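Local coordinates for protein beta-lactamase (Francisella tularensis subsp. tularensis, PDB 3P09) that probably hydrolyses beta-lactam antibiotics to substituted beta-amino acids, as a member of the class A beta-lactamase family, at residues Gly72-Tyr77 with Arg135-Leu140; Gln117-Ala122 with Asn131-Glu136. All coordinates share one frame; numbering follows the deposited sequence.

Contact 1. Residues Gly72-Tyr77 with Arg135-Leu140; sequences GAILDY and RELGGL. With SO4 (sulfate ion), chain E.
The CA atoms of Ile-74 and Leu-137 come within 6.5 Å of each other where helix 66-80 passes the C-terminal end of helix 127-137. Leu-137 carries the contact alone from its side. With CG anti to the backbone N (chi1 -174°), both its methyls lie on Ala-73, Leu-137 CD2 meeting Ala-73 CB at 3.8 Å. Leu-137 CD1 also reaches Ile-74 CD1, at 4.0 Å. On the next turn the Tyr-77 ring runs past Leu-137 in the opposite direction, Tyr-77 CD1 4.2 Å from Leu-137 CD1. Leu-143 and Phe-146 of helix 140-149 add to this apolar packing. Solvent-exposed Arg-135 forms a side-on salt bridge with Glu-136: NE and NH2 both donate to Glu-136 OE2, NH2 at 2.9 Å along the anti lone pair, while Arg-135 NH1 pairs with Asp-95. A sulfate, probably from the crystallisation liquor, accepts a weak hydrogen bond from Leu-140 N to its O1 (3.4 Å) and a hydrogen bond from Gln-141 N. Gly-138, with positive phi, ends helix 127-137 in a Schellman motif and Gly-139 N-caps helix 140-149; the Leu-137 packing sets this junction against helix 66-80 in the helical domain of the class A fold.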
loop_
_atom_site.group_PDB
_atom_site.type_symbol
_atom_site.label_atom_id
_atom_site.label_comp_id
_atom_site.label_asym_id
_atom_site.label_seq_id
_atom_site.Cartn_x
_atom_site.Cartn_y
_atom_site.Cartn_z
ATOM N N GLY A 72 1.632 0.716 -9.995
ATOM C CA GLY A 72 0.683 0.119 -10.914
ATOM C C GLY A 72 0.452 1.004 -12.139
ATOM O O GLY A 72 0.458 0.537 -13.278
ATOM N N ALA A 73 0.250 2.293 -11.895
ATOM C CA ALA A 73 0.052 3.260 -12.966
ATOM C C ALA A 73 1.253 3.317 -13.897
ATOM O O ALA A 73 1.110 3.432 -15.112
ATOM C CB ALA A 73 -0.231 4.640 -12.383
ATOM N N ILE A 74 2.446 3.271 -13.318
ATOM C CA ILE A 74 3.661 3.296 -14.117
ATOM C C ILE A 74 3.746 2.064 -15.012
ATOM O O ILE A 74 4.128 2.157 -16.180
ATOM C CB ILE A 74 4.902 3.381 -13.204
ATOM C CG1 ILE A 74 4.958 4.757 -12.534
ATOM C CG2 ILE A 74 6.193 3.087 -13.996
ATOM C CD1 ILE A 74 5.373 5.875 -13.493
ATOM N N LEU A 75 3.380 0.906 -14.475
ATOM C CA LEU A 75 3.428 -0.332 -15.261
ATOM C C LEU A 75 2.416 -0.310 -16.402
ATOM O O LEU A 75 2.686 -0.798 -17.509
ATOM C CB LEU A 75 3.186 -1.543 -14.358
ATOM C CG LEU A 75 4.304 -1.796 -13.336
ATOM C CD1 LEU A 75 3.894 -2.808 -12.288
ATOM C CD2 LEU A 75 5.557 -2.256 -14.049
ATOM N N ASP A 76 1.246 0.251 -16.128
ATOM C CA ASP A 76 0.220 0.402 -17.146
ATOM C C ASP A 76 0.779 1.333 -18.222
ATOM O O ASP A 76 0.660 1.065 -19.416
ATOM C CB ASP A 76 -1.055 0.966 -16.498
ATOM C CG ASP A 76 -2.101 1.419 -17.513
ATOM O OD1 ASP A 76 -2.960 0.597 -17.896
ATOM O OD2 ASP A 76 -2.086 2.608 -17.900
ATOM N N TYR A 77 1.418 2.416 -17.788
ATOM C CA TYR A 77 2.022 3.369 -18.723
ATOM C C TYR A 77 2.999 2.647 -19.640
ATOM O O TYR A 77 2.977 2.818 -20.868
ATOM C CB TYR A 77 2.745 4.478 -17.956
ATOM C CG TYR A 77 3.171 5.652 -18.812
ATOM C CD1 TYR A 77 2.325 6.738 -18.999
ATOM C CD2 TYR A 77 4.410 5.672 -19.435
ATOM C CE1 TYR A 77 2.701 7.818 -19.785
ATOM C CE2 TYR A 77 4.801 6.753 -20.221
ATOM C CZ TYR A 77 3.941 7.821 -20.388
ATOM O OH TYR A 77 4.315 8.893 -21.168
ATOM N N ARG A 135 5.785 12.683 -11.190
ATOM C CA ARG A 135 6.167 13.621 -12.236
ATOM C C ARG A 135 6.314 12.920 -13.588
ATOM O O ARG A 135 5.783 13.381 -14.589
ATOM C CB ARG A 135 7.470 14.334 -11.862
ATOM C CG ARG A 135 7.876 15.427 -12.851
ATOM C CD ARG A 135 9.276 15.932 -12.562
ATOM N NE ARG A 135 10.266 14.898 -12.840
ATOM C CZ ARG A 135 11.338 14.658 -12.089
ATOM N NH1 ARG A 135 11.573 15.374 -10.997
ATOM N NH2 ARG A 135 12.175 13.694 -12.433
ATOM N N GLU A 136 7.041 11.805 -13.623
ATOM C CA GLU A 136 7.289 11.110 -14.892
ATOM C C GLU A 136 6.020 10.483 -15.459
ATOM O O GLU A 136 5.935 10.218 -16.658
ATOM C CB GLU A 136 8.399 10.055 -14.755
ATOM C CG GLU A 136 9.761 10.622 -14.306
ATOM C CD GLU A 136 10.314 11.665 -15.266
ATOM O OE1 GLU A 136 10.084 11.529 -16.489
ATOM O OE2 GLU A 136 10.980 12.618 -14.794
ATOM N N LEU A 137 5.029 10.265 -14.600
ATOM C CA LEU A 137 3.720 9.760 -15.031
ATOM C C LEU A 137 2.907 10.865 -15.699
ATOM O O LEU A 137 1.968 10.600 -16.455
ATOM C CB LEU A 137 2.930 9.206 -13.829
ATOM C CG LEU A 137 1.597 8.517 -14.158
ATOM C CD1 LEU A 137 1.818 7.176 -14.870
ATOM C CD2 LEU A 137 0.763 8.315 -12.912
ATOM N N GLY A 138 3.262 12.107 -15.401
ATOM C CA GLY A 138 2.539 13.255 -15.918
ATOM C C GLY A 138 1.754 14.005 -14.856
ATOM O O GLY A 138 0.956 14.878 -15.178
ATOM N N GLY A 139 1.973 13.668 -13.589
ATOM C CA GLY A 139 1.333 14.373 -12.494
ATOM C C GLY A 139 0.192 13.619 -11.830
ATOM O O GLY A 139 -0.180 12.519 -12.244
ATOM N N LEU A 140 -0.386 14.229 -10.803
ATOM C CA LEU A 140 -1.419 13.579 -10.001
ATOM C C LEU A 140 -2.722 13.318 -10.733
ATOM O O LEU A 140 -3.436 12.361 -10.416
ATOM C CB LEU A 140 -1.699 14.411 -8.751
ATOM C CG LEU A 140 -0.544 14.373 -7.760
ATOM C CD1 LEU A 140 -0.817 15.319 -6.613
ATOM C CD2 LEU A 140 -0.363 12.939 -7.250
HETATM S S SO4 E . -1.224 17.938 -11.331
HETATM O O1 SO4 E . 0.044 17.581 -10.692
HETATM O O2 SO4 E . -2.260 18.075 -10.310
HETATM O O3 SO4 E . -1.073 19.207 -12.036
HETATM O O4 SO4 E . -1.617 16.897 -12.283
#

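Contact 2. Residues Gln117-Ala122 with Asn131-Glu136; sequences QLNYAA and NILVRE
Leu-118 O accepts the helical hydrogen bond of Ala-122 N at 2.8 Å, and Leu-133 CD1 rests against the same oxygen at 3.6 Å. Leu-133 makes most of the contact from its side. Its CG stands beside the backbone N (chi1 -71°), which directs the two methyls at the opposite helix between Leu-118, Asn-119 and Ala-122. Leu-133 CD1 packs on Ala-122 CB at 3.7 Å, and Leu-133 CD2 approaches Leu-118 CB at the same distance. The Asn-119 side chain crosses that of Leu-133 at about a right angle, its OD1 only 3.4 Å from Leu-133 CD1. This amide oxygen is buried against the methyls with no polar partner in the model, whereas ND2 of the same amide bonds to the hydroxyl of Tyr-205, which helps to fix the rotation of the group. Further along, Leu-118 reaches over Ile-132, also roughly at a right angle, with Leu-118 CD1 3.9 Å from Ile-132 CG2; both residues also touch Ile-89 of strand 88-90. Leu-70 of helix 66-80 packs on Leu-133 as well. The axes of the two segments approach to 10.0 Å, with 132° between their N-to-C directions, nearer antiparallel than parallel. Helices 115-123 and 127-137 thus form a helical hairpin in the mainly helical domain of the class A beta-lactamase fold, and the turn joining them probably occupies the place of the family's SDN loop, beside the active site.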
loop_
_atom_site.group_PDB
_atom_site.type_symbol
_atom_site.label_atom_id
_atom_site.label_comp_id
_atom_site.label_asym_id
_atom_site.label_seq_id
_atom_site.Cartn_x
_atom_site.Cartn_y
_atom_site.Cartn_z
ATOM N N GLN A 117 13.868 0.880 -11.533
ATOM C CA GLN A 117 14.587 1.030 -10.269
ATOM C C GLN A 117 13.851 1.968 -9.318
ATOM O O GLN A 117 13.901 1.795 -8.092
ATOM C CB GLN A 117 16.008 1.559 -10.510
ATOM C CG GLN A 117 16.931 0.509 -11.116
ATOM C CD GLN A 117 18.290 1.059 -11.459
ATOM O OE1 GLN A 117 18.404 2.132 -12.055
ATOM N NE2 GLN A 117 19.339 0.333 -11.073
ATOM N N LEU A 118 13.195 2.978 -9.877
ATOM C CA LEU A 118 12.434 3.926 -9.066
ATOM C C LEU A 118 11.171 3.265 -8.536
ATOM O O LEU A 118 10.740 3.554 -7.430
ATOM C CB LEU A 118 12.089 5.185 -9.873
ATOM C CG LEU A 118 13.295 6.088 -10.128
ATOM C CD1 LEU A 118 13.120 6.968 -11.377
ATOM C CD2 LEU A 118 13.561 6.938 -8.896
ATOM N N ASN A 119 10.574 2.386 -9.338
ATOM C CA ASN A 119 9.429 1.615 -8.870
ATOM C C ASN A 119 9.796 0.807 -7.640
ATOM O O ASN A 119 9.068 0.795 -6.660
ATOM C CB ASN A 119 8.931 0.649 -9.946
ATOM C CG ASN A 119 8.134 1.330 -11.028
ATOM O OD1 ASN A 119 7.645 2.451 -10.855
ATOM N ND2 ASN A 119 7.956 0.636 -12.144
ATOM N N TYR A 120 10.925 0.099 -7.724
ATOM C CA TYR A 120 11.409 -0.710 -6.616
ATOM C C TYR A 120 11.577 0.154 -5.382
ATOM O O TYR A 120 11.124 -0.197 -4.294
ATOM C CB TYR A 120 12.734 -1.382 -7.022
ATOM C CG TYR A 120 13.531 -1.968 -5.885
ATOM C CD1 TYR A 120 14.518 -1.225 -5.241
ATOM C CD2 TYR A 120 13.316 -3.272 -5.462
ATOM C CE1 TYR A 120 15.269 -1.773 -4.197
ATOM C CE2 TYR A 120 14.061 -3.823 -4.415
ATOM C CZ TYR A 120 15.033 -3.070 -3.794
ATOM O OH TYR A 120 15.771 -3.627 -2.755
ATOM N N ALA A 121 12.223 1.303 -5.557
ATOM C CA ALA A 121 12.429 2.248 -4.468
ATOM C C ALA A 121 11.106 2.711 -3.852
ATOM O O ALA A 121 10.986 2.776 -2.626
ATOM C CB ALA A 121 13.204 3.454 -4.966
ATOM N N ALA A 122 10.137 3.056 -4.705
ATOM C CA ALA A 122 8.835 3.541 -4.242
ATOM C C ALA A 122 8.100 2.488 -3.421
ATOM O O ALA A 122 7.482 2.805 -2.398
ATOM C CB ALA A 122 7.966 3.997 -5.419
ATOM N N ASN A 131 7.895 10.791 -5.647
ATOM C CA ASN A 131 7.584 12.088 -6.249
ATOM C C ASN A 131 8.079 12.146 -7.697
ATOM O O ASN A 131 7.425 12.719 -8.563
ATOM C CB ASN A 131 8.162 13.250 -5.417
ATOM C CG ASN A 131 7.384 13.495 -4.119
ATOM O OD1 ASN A 131 6.366 12.856 -3.859
ATOM N ND2 ASN A 131 7.872 14.422 -3.302
ATOM N N ILE A 132 9.237 11.544 -7.955
ATOM C CA ILE A 132 9.773 11.472 -9.318
ATOM C C ILE A 132 8.819 10.701 -10.235
ATOM O O ILE A 132 8.547 11.115 -11.364
ATOM C CB ILE A 132 11.172 10.815 -9.337
ATOM C CG1 ILE A 132 12.204 11.748 -8.682
ATOM C CG2 ILE A 132 11.584 10.455 -10.768
ATOM C CD1 ILE A 132 13.530 11.104 -8.416
ATOM N N LEU A 133 8.288 9.588 -9.738
ATOM C CA LEU A 133 7.396 8.763 -10.544
ATOM C C LEU A 133 6.109 9.497 -10.889
ATOM O O LEU A 133 5.628 9.415 -12.026
ATOM C CB LEU A 133 7.082 7.445 -9.830
ATOM C CG LEU A 133 8.267 6.464 -9.763
ATOM C CD1 LEU A 133 7.909 5.273 -8.927
ATOM C CD2 LEU A 133 8.694 6.005 -11.167
ATOM N N VAL A 134 5.560 10.216 -9.911
ATOM C CA VAL A 134 4.360 11.026 -10.133
ATOM C C VAL A 134 4.630 12.030 -11.252
ATOM O O VAL A 134 3.825 12.193 -12.162
ATOM C CB VAL A 134 3.936 11.794 -8.854
ATOM C CG1 VAL A 134 2.950 12.922 -9.194
ATOM C CG2 VAL A 134 3.342 10.847 -7.833
ATOM N N ARG A 135 5.785 12.683 -11.190
ATOM C CA ARG A 135 6.167 13.621 -12.236
ATOM C C ARG A 135 6.314 12.920 -13.588
ATOM O O ARG A 135 5.783 13.381 -14.589
ATOM C CB ARG A 135 7.470 14.334 -11.862
ATOM C CG ARG A 135 7.876 15.427 -12.851
ATOM C CD ARG A 135 9.276 15.932 -12.562
ATOM N NE ARG A 135 10.266 14.898 -12.840
ATOM C CZ ARG A 135 11.338 14.658 -12.089
ATOM N NH1 ARG A 135 11.573 15.374 -10.997
ATOM N NH2 ARG A 135 12.175 13.694 -12.433
ATOM N N GLU A 136 7.041 11.805 -13.623
ATOM C CA GLU A 136 7.289 11.110 -14.892
ATOM C C GLU A 136 6.020 10.483 -15.459
ATOM O O GLU A 136 5.935 10.218 -16.658
ATOM C CB GLU A 136 8.399 10.055 -14.755
ATOM C CG GLU A 136 9.761 10.622 -14.306
ATOM C CD GLU A 136 10.314 11.665 -15.266
ATOM O OE1 GLU A 136 10.084 11.529 -16.489
ATOM O OE2 GLU A 136 10.980 12.618 -14.794
#

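Along the chain, helix 66-80 comes first and supplies residues 72-77. The chain then runs through strands 88-90 and 112-114 into helix 115-123, turns back at once, and enters helix 127-137. Contact 2 closes this short hairpin, with eight residues between its segments; it lies within the span of contact 1, which closes a much longer loop of 57 residues. The two overlap at Arg-135 and Glu-136, and their centres lie 9 Å apart. They meet directly where Ile-74 CG2 packs 3.5 Å from Asn-119 OD1, while a probable hydrogen bond from Gly-139 N to Val-134 O lies within the shared stretch. Together they tie helices 66-80, 115-123 and 127-137 to one another.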